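Local coordinates for actin-related protein 8 (Homo sapiens, PDB 4FO0) that binds ATP without polymerising and, as a component of the INO80 chromatin-remodelling complex, takes part in transcriptional regulation and in recruiting INO80 to DNA damage, at residues S59-E64 / L311-K316; V283-Y288 / C301-K306. All blocks are in the same frame, centred on the assembly; numbering follows the deposited sequence.

Contact 1: residues S59-E64 / L311-K316; sequences SWLLRE and LLQHLK. With ATP (adenosine-5'-triphosphate), chain C.
At the ribose side of the ATP-binding cleft of this actin fold, W60 and L61, in the loop before helix 71-88, meet L312 and Q313 on helix 306-319. The indole of W60 reaches the Q313 side chain with its six-membered ring, CZ2 lying 4.0 Å from Q313 CD; ring and amide planes are inclined by 62°, so the two groups do not stack. L61 packs beside both groups. Its CD2 sits over one face of the W60 ring, 3.7 Å above the plane and toward the rim, and its CD1 reaches Q313's neighbour, 4.0 Å from L312 CB. A bend in the Q313 chain (chi2 -106°) brings the amide between indole and nucleotide, with CD 3.6 Å from ATP O2'. One helical turn on from L312, K316 grips the ribose: its NZ donates to ATP O2' at 2.8 Å and more weakly to ATP O3', while also bonding G280 O. W60 NE1 bonds D255, itself an ATP ligand. With an alanine in place of Q313, a gap would probably open between indole and ribose, and the W60 ring would lose the amide beside CZ2, keeping C309 and L310 of the same helix. No hydrogen bond joins 59-64 to 311-316, so apolar and van der Waals packing makes their contact, while polar bonds from both, one through D255, go to the nucleotide.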
loop_
_atom_site.group_PDB
_atom_site.type_symbol
_atom_site.label_atom_id
_atom_site.label_comp_id
_atom_site.label_asym_id
_atom_site.label_seq_id
_atom_site.Cartn_x
_atom_site.Cartn_y
_atom_site.Cartn_z
ATOM N N SER A 59 -11.827 -9.308 -4.739
ATOM C CA SER A 59 -12.044 -7.896 -4.976
ATOM C C SER A 59 -10.695 -7.176 -4.914
ATOM O O SER A 59 -9.817 -7.550 -4.134
ATOM C CB SER A 59 -12.995 -7.345 -3.918
ATOM O OG SER A 59 -13.907 -8.351 -3.500
ATOM N N TRP A 60 -10.530 -6.157 -5.743
ATOM C CA TRP A 60 -9.365 -5.297 -5.663
ATOM C C TRP A 60 -9.754 -3.816 -5.492
ATOM O O TRP A 60 -9.678 -3.267 -4.385
ATOM C CB TRP A 60 -8.508 -5.484 -6.898
ATOM C CG TRP A 60 -7.269 -4.671 -6.877
ATOM C CD1 TRP A 60 -6.816 -3.880 -5.857
ATOM C CD2 TRP A 60 -6.313 -4.556 -7.935
ATOM N NE1 TRP A 60 -5.637 -3.276 -6.221
ATOM C CE2 TRP A 60 -5.306 -3.672 -7.491
ATOM C CE3 TRP A 60 -6.209 -5.116 -9.216
ATOM C CZ2 TRP A 60 -4.212 -3.337 -8.279
ATOM C CZ3 TRP A 60 -5.125 -4.785 -9.997
ATOM C CH2 TRP A 60 -4.137 -3.902 -9.527
ATOM N N LEU A 61 -10.172 -3.174 -6.582
ATOM C CA LEU A 61 -10.648 -1.797 -6.503
ATOM C C LEU A 61 -12.099 -1.719 -6.028
ATOM O O LEU A 61 -12.588 -0.648 -5.693
ATOM C CB LEU A 61 -10.504 -1.052 -7.834
ATOM C CG LEU A 61 -9.138 -0.886 -8.488
ATOM C CD1 LEU A 61 -9.229 0.245 -9.494
ATOM C CD2 LEU A 61 -8.020 -0.630 -7.477
ATOM N N LEU A 62 -12.808 -2.835 -6.012
ATOM C CA LEU A 62 -14.115 -2.823 -5.369
ATOM C C LEU A 62 -14.004 -3.372 -3.951
ATOM O O LEU A 62 -13.008 -4.012 -3.591
ATOM C CB LEU A 62 -15.141 -3.606 -6.169
ATOM C CG LEU A 62 -15.638 -2.957 -7.453
ATOM C CD1 LEU A 62 -16.903 -3.655 -7.886
ATOM C CD2 LEU A 62 -15.902 -1.482 -7.235
ATOM N N ARG A 63 -15.028 -3.111 -3.147
ATOM C CA ARG A 63 -15.026 -3.501 -1.745
ATOM C C ARG A 63 -16.455 -3.424 -1.264
ATOM O O ARG A 63 -17.295 -2.826 -1.935
ATOM C CB ARG A 63 -14.133 -2.557 -0.924
ATOM C CG ARG A 63 -14.452 -1.070 -1.118
ATOM C CD ARG A 63 -13.512 -0.183 -0.321
ATOM N NE ARG A 63 -13.532 -0.496 1.108
ATOM C CZ ARG A 63 -12.699 0.035 1.997
ATOM N NH1 ARG A 63 -11.779 0.900 1.607
ATOM N NH2 ARG A 63 -12.782 -0.299 3.273
ATOM N N GLU A 64 -16.732 -4.023 -0.107
ATOM C CA GLU A 64 -18.067 -3.964 0.489
ATOM C C GLU A 64 -18.483 -2.548 0.874
ATOM O O GLU A 64 -17.667 -1.745 1.320
ATOM C CB GLU A 64 -18.136 -4.826 1.745
ATOM C CG GLU A 64 -18.300 -6.307 1.516
ATOM C CD GLU A 64 -18.132 -7.085 2.814
ATOM O OE1 GLU A 64 -17.551 -8.195 2.781
ATOM O OE2 GLU A 64 -18.569 -6.574 3.873
ATOM N N LEU A 311 -4.919 -0.365 -15.334
ATOM C CA LEU A 311 -5.056 0.872 -16.093
ATOM C C LEU A 311 -5.442 2.047 -15.195
ATOM O O LEU A 311 -4.810 3.107 -15.233
ATOM C CB LEU A 311 -6.106 0.700 -17.179
ATOM C CG LEU A 311 -6.351 1.953 -18.019
ATOM C CD1 LEU A 311 -5.107 2.311 -18.814
ATOM C CD2 LEU A 311 -7.544 1.747 -18.927
ATOM N N LEU A 312 -6.480 1.853 -14.385
ATOM C CA LEU A 312 -6.930 2.884 -13.459
ATOM C C LEU A 312 -5.819 3.279 -12.490
ATOM O O LEU A 312 -5.537 4.472 -12.329
ATOM C CB LEU A 312 -8.199 2.442 -12.731
ATOM C CG LEU A 312 -9.353 2.169 -13.717
ATOM C CD1 LEU A 312 -10.621 1.647 -13.032
ATOM C CD2 LEU A 312 -9.653 3.410 -14.561
ATOM N N GLN A 313 -5.157 2.296 -11.874
ATOM C CA GLN A 313 -4.021 2.629 -11.022
ATOM C C GLN A 313 -3.057 3.496 -11.804
ATOM O O GLN A 313 -2.565 4.509 -11.298
ATOM C CB GLN A 313 -3.287 1.391 -10.507
ATOM C CG GLN A 313 -4.093 0.538 -9.582
ATOM C CD GLN A 313 -3.662 0.668 -8.140
ATOM O OE1 GLN A 313 -4.348 1.301 -7.324
ATOM N NE2 GLN A 313 -2.526 0.050 -7.806
ATOM N N HIS A 314 -2.800 3.108 -13.049
ATOM C CA HIS A 314 -1.774 3.785 -13.824
ATOM C C HIS A 314 -2.179 5.219 -14.134
ATOM O O HIS A 314 -1.376 6.142 -13.996
ATOM C CB HIS A 314 -1.463 3.026 -15.110
ATOM C CG HIS A 314 -0.579 3.789 -16.045
ATOM N ND1 HIS A 314 0.741 4.068 -15.758
ATOM C CD2 HIS A 314 -0.837 4.363 -17.245
ATOM C CE1 HIS A 314 1.263 4.771 -16.749
ATOM N NE2 HIS A 314 0.326 4.970 -17.659
ATOM N N LEU A 315 -3.434 5.390 -14.543
ATOM C CA LEU A 315 -3.978 6.706 -14.838
ATOM C C LEU A 315 -3.893 7.635 -13.633
ATOM O O LEU A 315 -3.431 8.771 -13.744
ATOM C CB LEU A 315 -5.422 6.590 -15.334
ATOM C CG LEU A 315 -5.519 5.944 -16.727
ATOM C CD1 LEU A 315 -6.924 5.998 -17.279
ATOM C CD2 LEU A 315 -4.544 6.594 -17.696
ATOM N N LYS A 316 -4.333 7.151 -12.477
ATOM C CA LYS A 316 -4.163 7.911 -11.254
ATOM C C LYS A 316 -2.708 8.354 -11.063
ATOM O O LYS A 316 -2.443 9.505 -10.717
ATOM C CB LYS A 316 -4.591 7.100 -10.035
ATOM C CG LYS A 316 -4.144 7.747 -8.730
ATOM C CD LYS A 316 -4.287 6.832 -7.541
ATOM C CE LYS A 316 -3.321 5.673 -7.614
ATOM N NZ LYS A 316 -3.433 4.832 -6.394
HETATM P PG ATP C . -0.900 -1.884 1.902
HETATM O O1G ATP C . 0.245 -1.167 2.564
HETATM O O2G ATP C . -1.064 -3.333 2.290
HETATM O O3G ATP C . -2.210 -1.126 1.871
HETATM P PB ATP C . 0.999 -2.099 -0.287
HETATM O O1B ATP C . 0.811 -3.088 -1.406
HETATM O O2B ATP C . 2.120 -2.202 0.737
HETATM O O3B ATP C . -0.464 -1.951 0.364
HETATM P PA ATP C . 2.307 0.104 -1.542
HETATM O O1A ATP C . 2.915 -0.806 -2.577
HETATM O O2A ATP C . 3.136 0.737 -0.453
HETATM O O3A ATP C . 1.024 -0.633 -0.939
HETATM O "O5'" ATP C . 1.574 1.280 -2.336
HETATM C "C5'" ATP C . 0.715 0.908 -3.402
HETATM C "C4'" ATP C . -0.072 2.125 -3.820
HETATM O "O4'" ATP C . 0.860 3.125 -4.204
HETATM C "C3'" ATP C . -0.961 1.870 -5.026
HETATM O "O3'" ATP C . -2.279 2.361 -4.764
HETATM C "C2'" ATP C . -0.316 2.668 -6.133
HETATM O "O2'" ATP C . -1.254 3.174 -7.072
HETATM C "C1'" ATP C . 0.314 3.784 -5.340
HETATM N N9 ATP C . 1.312 4.502 -6.147
HETATM C C8 ATP C . 2.462 3.999 -6.618
HETATM N N7 ATP C . 3.134 4.934 -7.332
HETATM C C5 ATP C . 2.404 6.055 -7.314
HETATM C C6 ATP C . 2.534 7.406 -7.881
HETATM N N6 ATP C . 3.630 7.725 -8.616
HETATM N N1 ATP C . 1.532 8.291 -7.632
HETATM C C2 ATP C . 0.446 7.969 -6.903
HETATM N N3 ATP C . 0.263 6.744 -6.366
HETATM C C4 ATP C . 1.193 5.768 -6.533
#

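Contact 2: residues V283-Y288 / C301-K306; sequences VSRCFY and CQLTNK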
loop_
_atom_site.group_PDB
_atom_site.type_symbol
_atom_site.label_atom_id
_atom_site.label_comp_id
_atom_site.label_asym_id
_atom_site.label_seq_id
_atom_site.Cartn_x
_atom_site.Cartn_y
_atom_site.Cartn_z
ATOM N N VAL A 283 -8.494 5.806 -3.896
ATOM C CA VAL A 283 -8.259 6.939 -4.778
ATOM C C VAL A 283 -8.407 6.569 -6.254
ATOM O O VAL A 283 -8.958 7.328 -7.042
ATOM C CB VAL A 283 -6.863 7.488 -4.585
ATOM C CG1 VAL A 283 -6.627 8.658 -5.550
ATOM C CG2 VAL A 283 -6.683 7.906 -3.156
ATOM N N SER A 284 -7.881 5.413 -6.629
ATOM C CA SER A 284 -7.962 4.975 -8.008
ATOM C C SER A 284 -9.423 4.825 -8.430
ATOM O O SER A 284 -9.787 5.178 -9.534
ATOM C CB SER A 284 -7.212 3.654 -8.213
ATOM O OG SER A 284 -5.811 3.870 -8.192
ATOM N N ARG A 285 -10.258 4.296 -7.548
ATOM C CA ARG A 285 -11.640 4.023 -7.901
ATOM C C ARG A 285 -12.363 5.360 -7.994
ATOM O O ARG A 285 -13.129 5.615 -8.925
ATOM C CB ARG A 285 -12.277 3.121 -6.845
ATOM C CG ARG A 285 -13.750 2.803 -7.073
ATOM C CD ARG A 285 -14.465 2.551 -5.733
ATOM N NE ARG A 285 -13.599 1.798 -4.833
ATOM C CZ ARG A 285 -13.213 2.178 -3.619
ATOM N NH1 ARG A 285 -13.620 3.324 -3.080
ATOM N NH2 ARG A 285 -12.410 1.380 -2.934
ATOM N N CYS A 286 -12.077 6.226 -7.032
ATOM C CA CYS A 286 -12.662 7.554 -6.993
ATOM C C CYS A 286 -12.346 8.340 -8.274
ATOM O O CYS A 286 -13.250 8.885 -8.931
ATOM C CB CYS A 286 -12.154 8.288 -5.755
ATOM S SG CYS A 286 -12.749 9.965 -5.541
ATOM N N PHE A 287 -11.064 8.386 -8.620
ATOM C CA PHE A 287 -10.619 9.010 -9.859
ATOM C C PHE A 287 -11.351 8.453 -11.084
ATOM O O PHE A 287 -11.740 9.188 -11.982
ATOM C CB PHE A 287 -9.114 8.837 -10.033
ATOM C CG PHE A 287 -8.542 9.677 -11.135
ATOM C CD1 PHE A 287 -8.852 11.033 -11.224
ATOM C CD2 PHE A 287 -7.690 9.127 -12.075
ATOM C CE1 PHE A 287 -8.331 11.821 -12.238
ATOM C CE2 PHE A 287 -7.156 9.909 -13.092
ATOM C CZ PHE A 287 -7.477 11.260 -13.174
ATOM N N TYR A 288 -11.538 7.146 -11.118
ATOM C CA TYR A 288 -12.322 6.549 -12.172
ATOM C C TYR A 288 -13.731 7.133 -12.223
ATOM O O TYR A 288 -14.226 7.520 -13.278
ATOM C CB TYR A 288 -12.388 5.027 -11.992
ATOM C CG TYR A 288 -13.293 4.349 -12.994
ATOM C CD1 TYR A 288 -13.113 4.537 -14.367
ATOM C CD2 TYR A 288 -14.326 3.521 -12.575
ATOM C CE1 TYR A 288 -13.951 3.921 -15.295
ATOM C CE2 TYR A 288 -15.156 2.895 -13.487
ATOM C CZ TYR A 288 -14.965 3.096 -14.845
ATOM O OH TYR A 288 -15.799 2.465 -15.732
ATOM N N CYS A 301 -14.635 -0.104 -19.702
ATOM C CA CYS A 301 -13.959 -0.334 -18.459
ATOM C C CYS A 301 -14.845 -0.915 -17.395
ATOM O O CYS A 301 -15.981 -0.598 -17.296
ATOM C CB CYS A 301 -13.398 0.986 -18.002
ATOM S SG CYS A 301 -12.077 0.967 -16.828
ATOM N N GLN A 302 -14.282 -1.779 -16.592
ATOM C CA GLN A 302 -14.970 -2.388 -15.450
ATOM C C GLN A 302 -14.023 -2.566 -14.276
ATOM O O GLN A 302 -12.884 -3.006 -14.458
ATOM C CB GLN A 302 -15.497 -3.765 -15.797
ATOM C CG GLN A 302 -16.327 -3.845 -17.037
ATOM C CD GLN A 302 -16.513 -5.288 -17.456
ATOM O OE1 GLN A 302 -17.516 -5.913 -17.111
ATOM N NE2 GLN A 302 -15.527 -5.840 -18.173
ATOM N N LEU A 303 -14.504 -2.263 -13.073
ATOM C CA LEU A 303 -13.677 -2.350 -11.870
ATOM C C LEU A 303 -13.371 -3.795 -11.446
ATOM O O LEU A 303 -12.409 -4.052 -10.719
ATOM C CB LEU A 303 -14.321 -1.570 -10.729
ATOM C CG LEU A 303 -14.331 -0.054 -10.959
ATOM C CD1 LEU A 303 -15.254 0.674 -9.972
ATOM C CD2 LEU A 303 -12.918 0.497 -10.866
ATOM N N THR A 304 -14.185 -4.733 -11.916
ATOM C CA THR A 304 -13.998 -6.149 -11.622
ATOM C C THR A 304 -12.916 -6.782 -12.490
ATOM O O THR A 304 -12.583 -7.952 -12.327
ATOM C CB THR A 304 -15.291 -6.933 -11.891
ATOM O OG1 THR A 304 -15.749 -6.647 -13.218
ATOM C CG2 THR A 304 -16.364 -6.539 -10.905
ATOM N N ASN A 305 -12.381 -6.009 -13.422
ATOM C CA ASN A 305 -11.456 -6.533 -14.404
ATOM C C ASN A 305 -9.986 -6.138 -14.097
ATOM O O ASN A 305 -9.649 -4.966 -13.991
ATOM C CB ASN A 305 -11.903 -6.060 -15.791
ATOM C CG ASN A 305 -10.974 -6.516 -16.891
ATOM O OD1 ASN A 305 -9.898 -5.933 -17.116
ATOM N ND2 ASN A 305 -11.377 -7.567 -17.588
ATOM N N LYS A 306 -9.117 -7.130 -13.949
ATOM C CA LYS A 306 -7.731 -6.895 -13.542
ATOM C C LYS A 306 -6.968 -5.941 -14.438
ATOM O O LYS A 306 -6.219 -5.087 -13.948
ATOM C CB LYS A 306 -6.961 -8.215 -13.452
ATOM C CG LYS A 306 -6.855 -8.781 -12.056
ATOM C CD LYS A 306 -7.474 -10.172 -11.949
ATOM C CE LYS A 306 -6.707 -11.197 -12.767
ATOM N NZ LYS A 306 -7.663 -12.092 -13.486
#
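Y288 and L303 approach obliquely, the leucine meeting the phenol ring at CD2 and CE2. L303 CD2 is 3.7 Å from Y288 CD2, and L303 CG is 4.0 Å from Y288 CE2. C301 meets the ring, also obliquely, at CE1 and CZ, its SG standing 3.8 Å from Y288 CE1. In this cysteine sulfur-aromatic contact SG lies 4.5 Å from the ring centroid and 39° off the normal, on the same side of the ring plane as L303 CD2. An extended first torsion (chi1 175°) carries the Y288 ring out from helix 280-293 to lie against both, and its OH ends 3.6 Å from C301 CB. The partners belong to the connection that leads into helix 306-319, where Q302 to N305 form a type I beta turn and N305, at the N-cap, receives the backbone N of D308 on OD1. From this turn L303 points back toward the preceding helix. There its second methyl, CD1, meets R285 CG at 3.9 Å, the two side chains crossing at about a right angle. Only the aliphatic part of R285 is used here; beyond it the guanidinium forms a salt bridge with D282 and donates through NE to L61 O.

Both contacts are buried and lie on the same side of the chain's centre, their own centres about 4 Å apart; contact 2 is nested in the chain loop that contact 1 closes. Contact 1 joins a distant loop to helix 306-319 beside ATP, whereas contact 2 is local, folding the lead-in to that helix back on helix 280-293; of its touching residues only L303 is partly exposed. Their chemistry differs accordingly: contact 1 combines hydrophobic packing with polar groups serving the ribose, while contact 2 relies on aromatic, sulfur and aliphatic surfaces. R285 belongs to contact 2 yet bonds the loop of contact 1, and L312 touches both Y288 and L303.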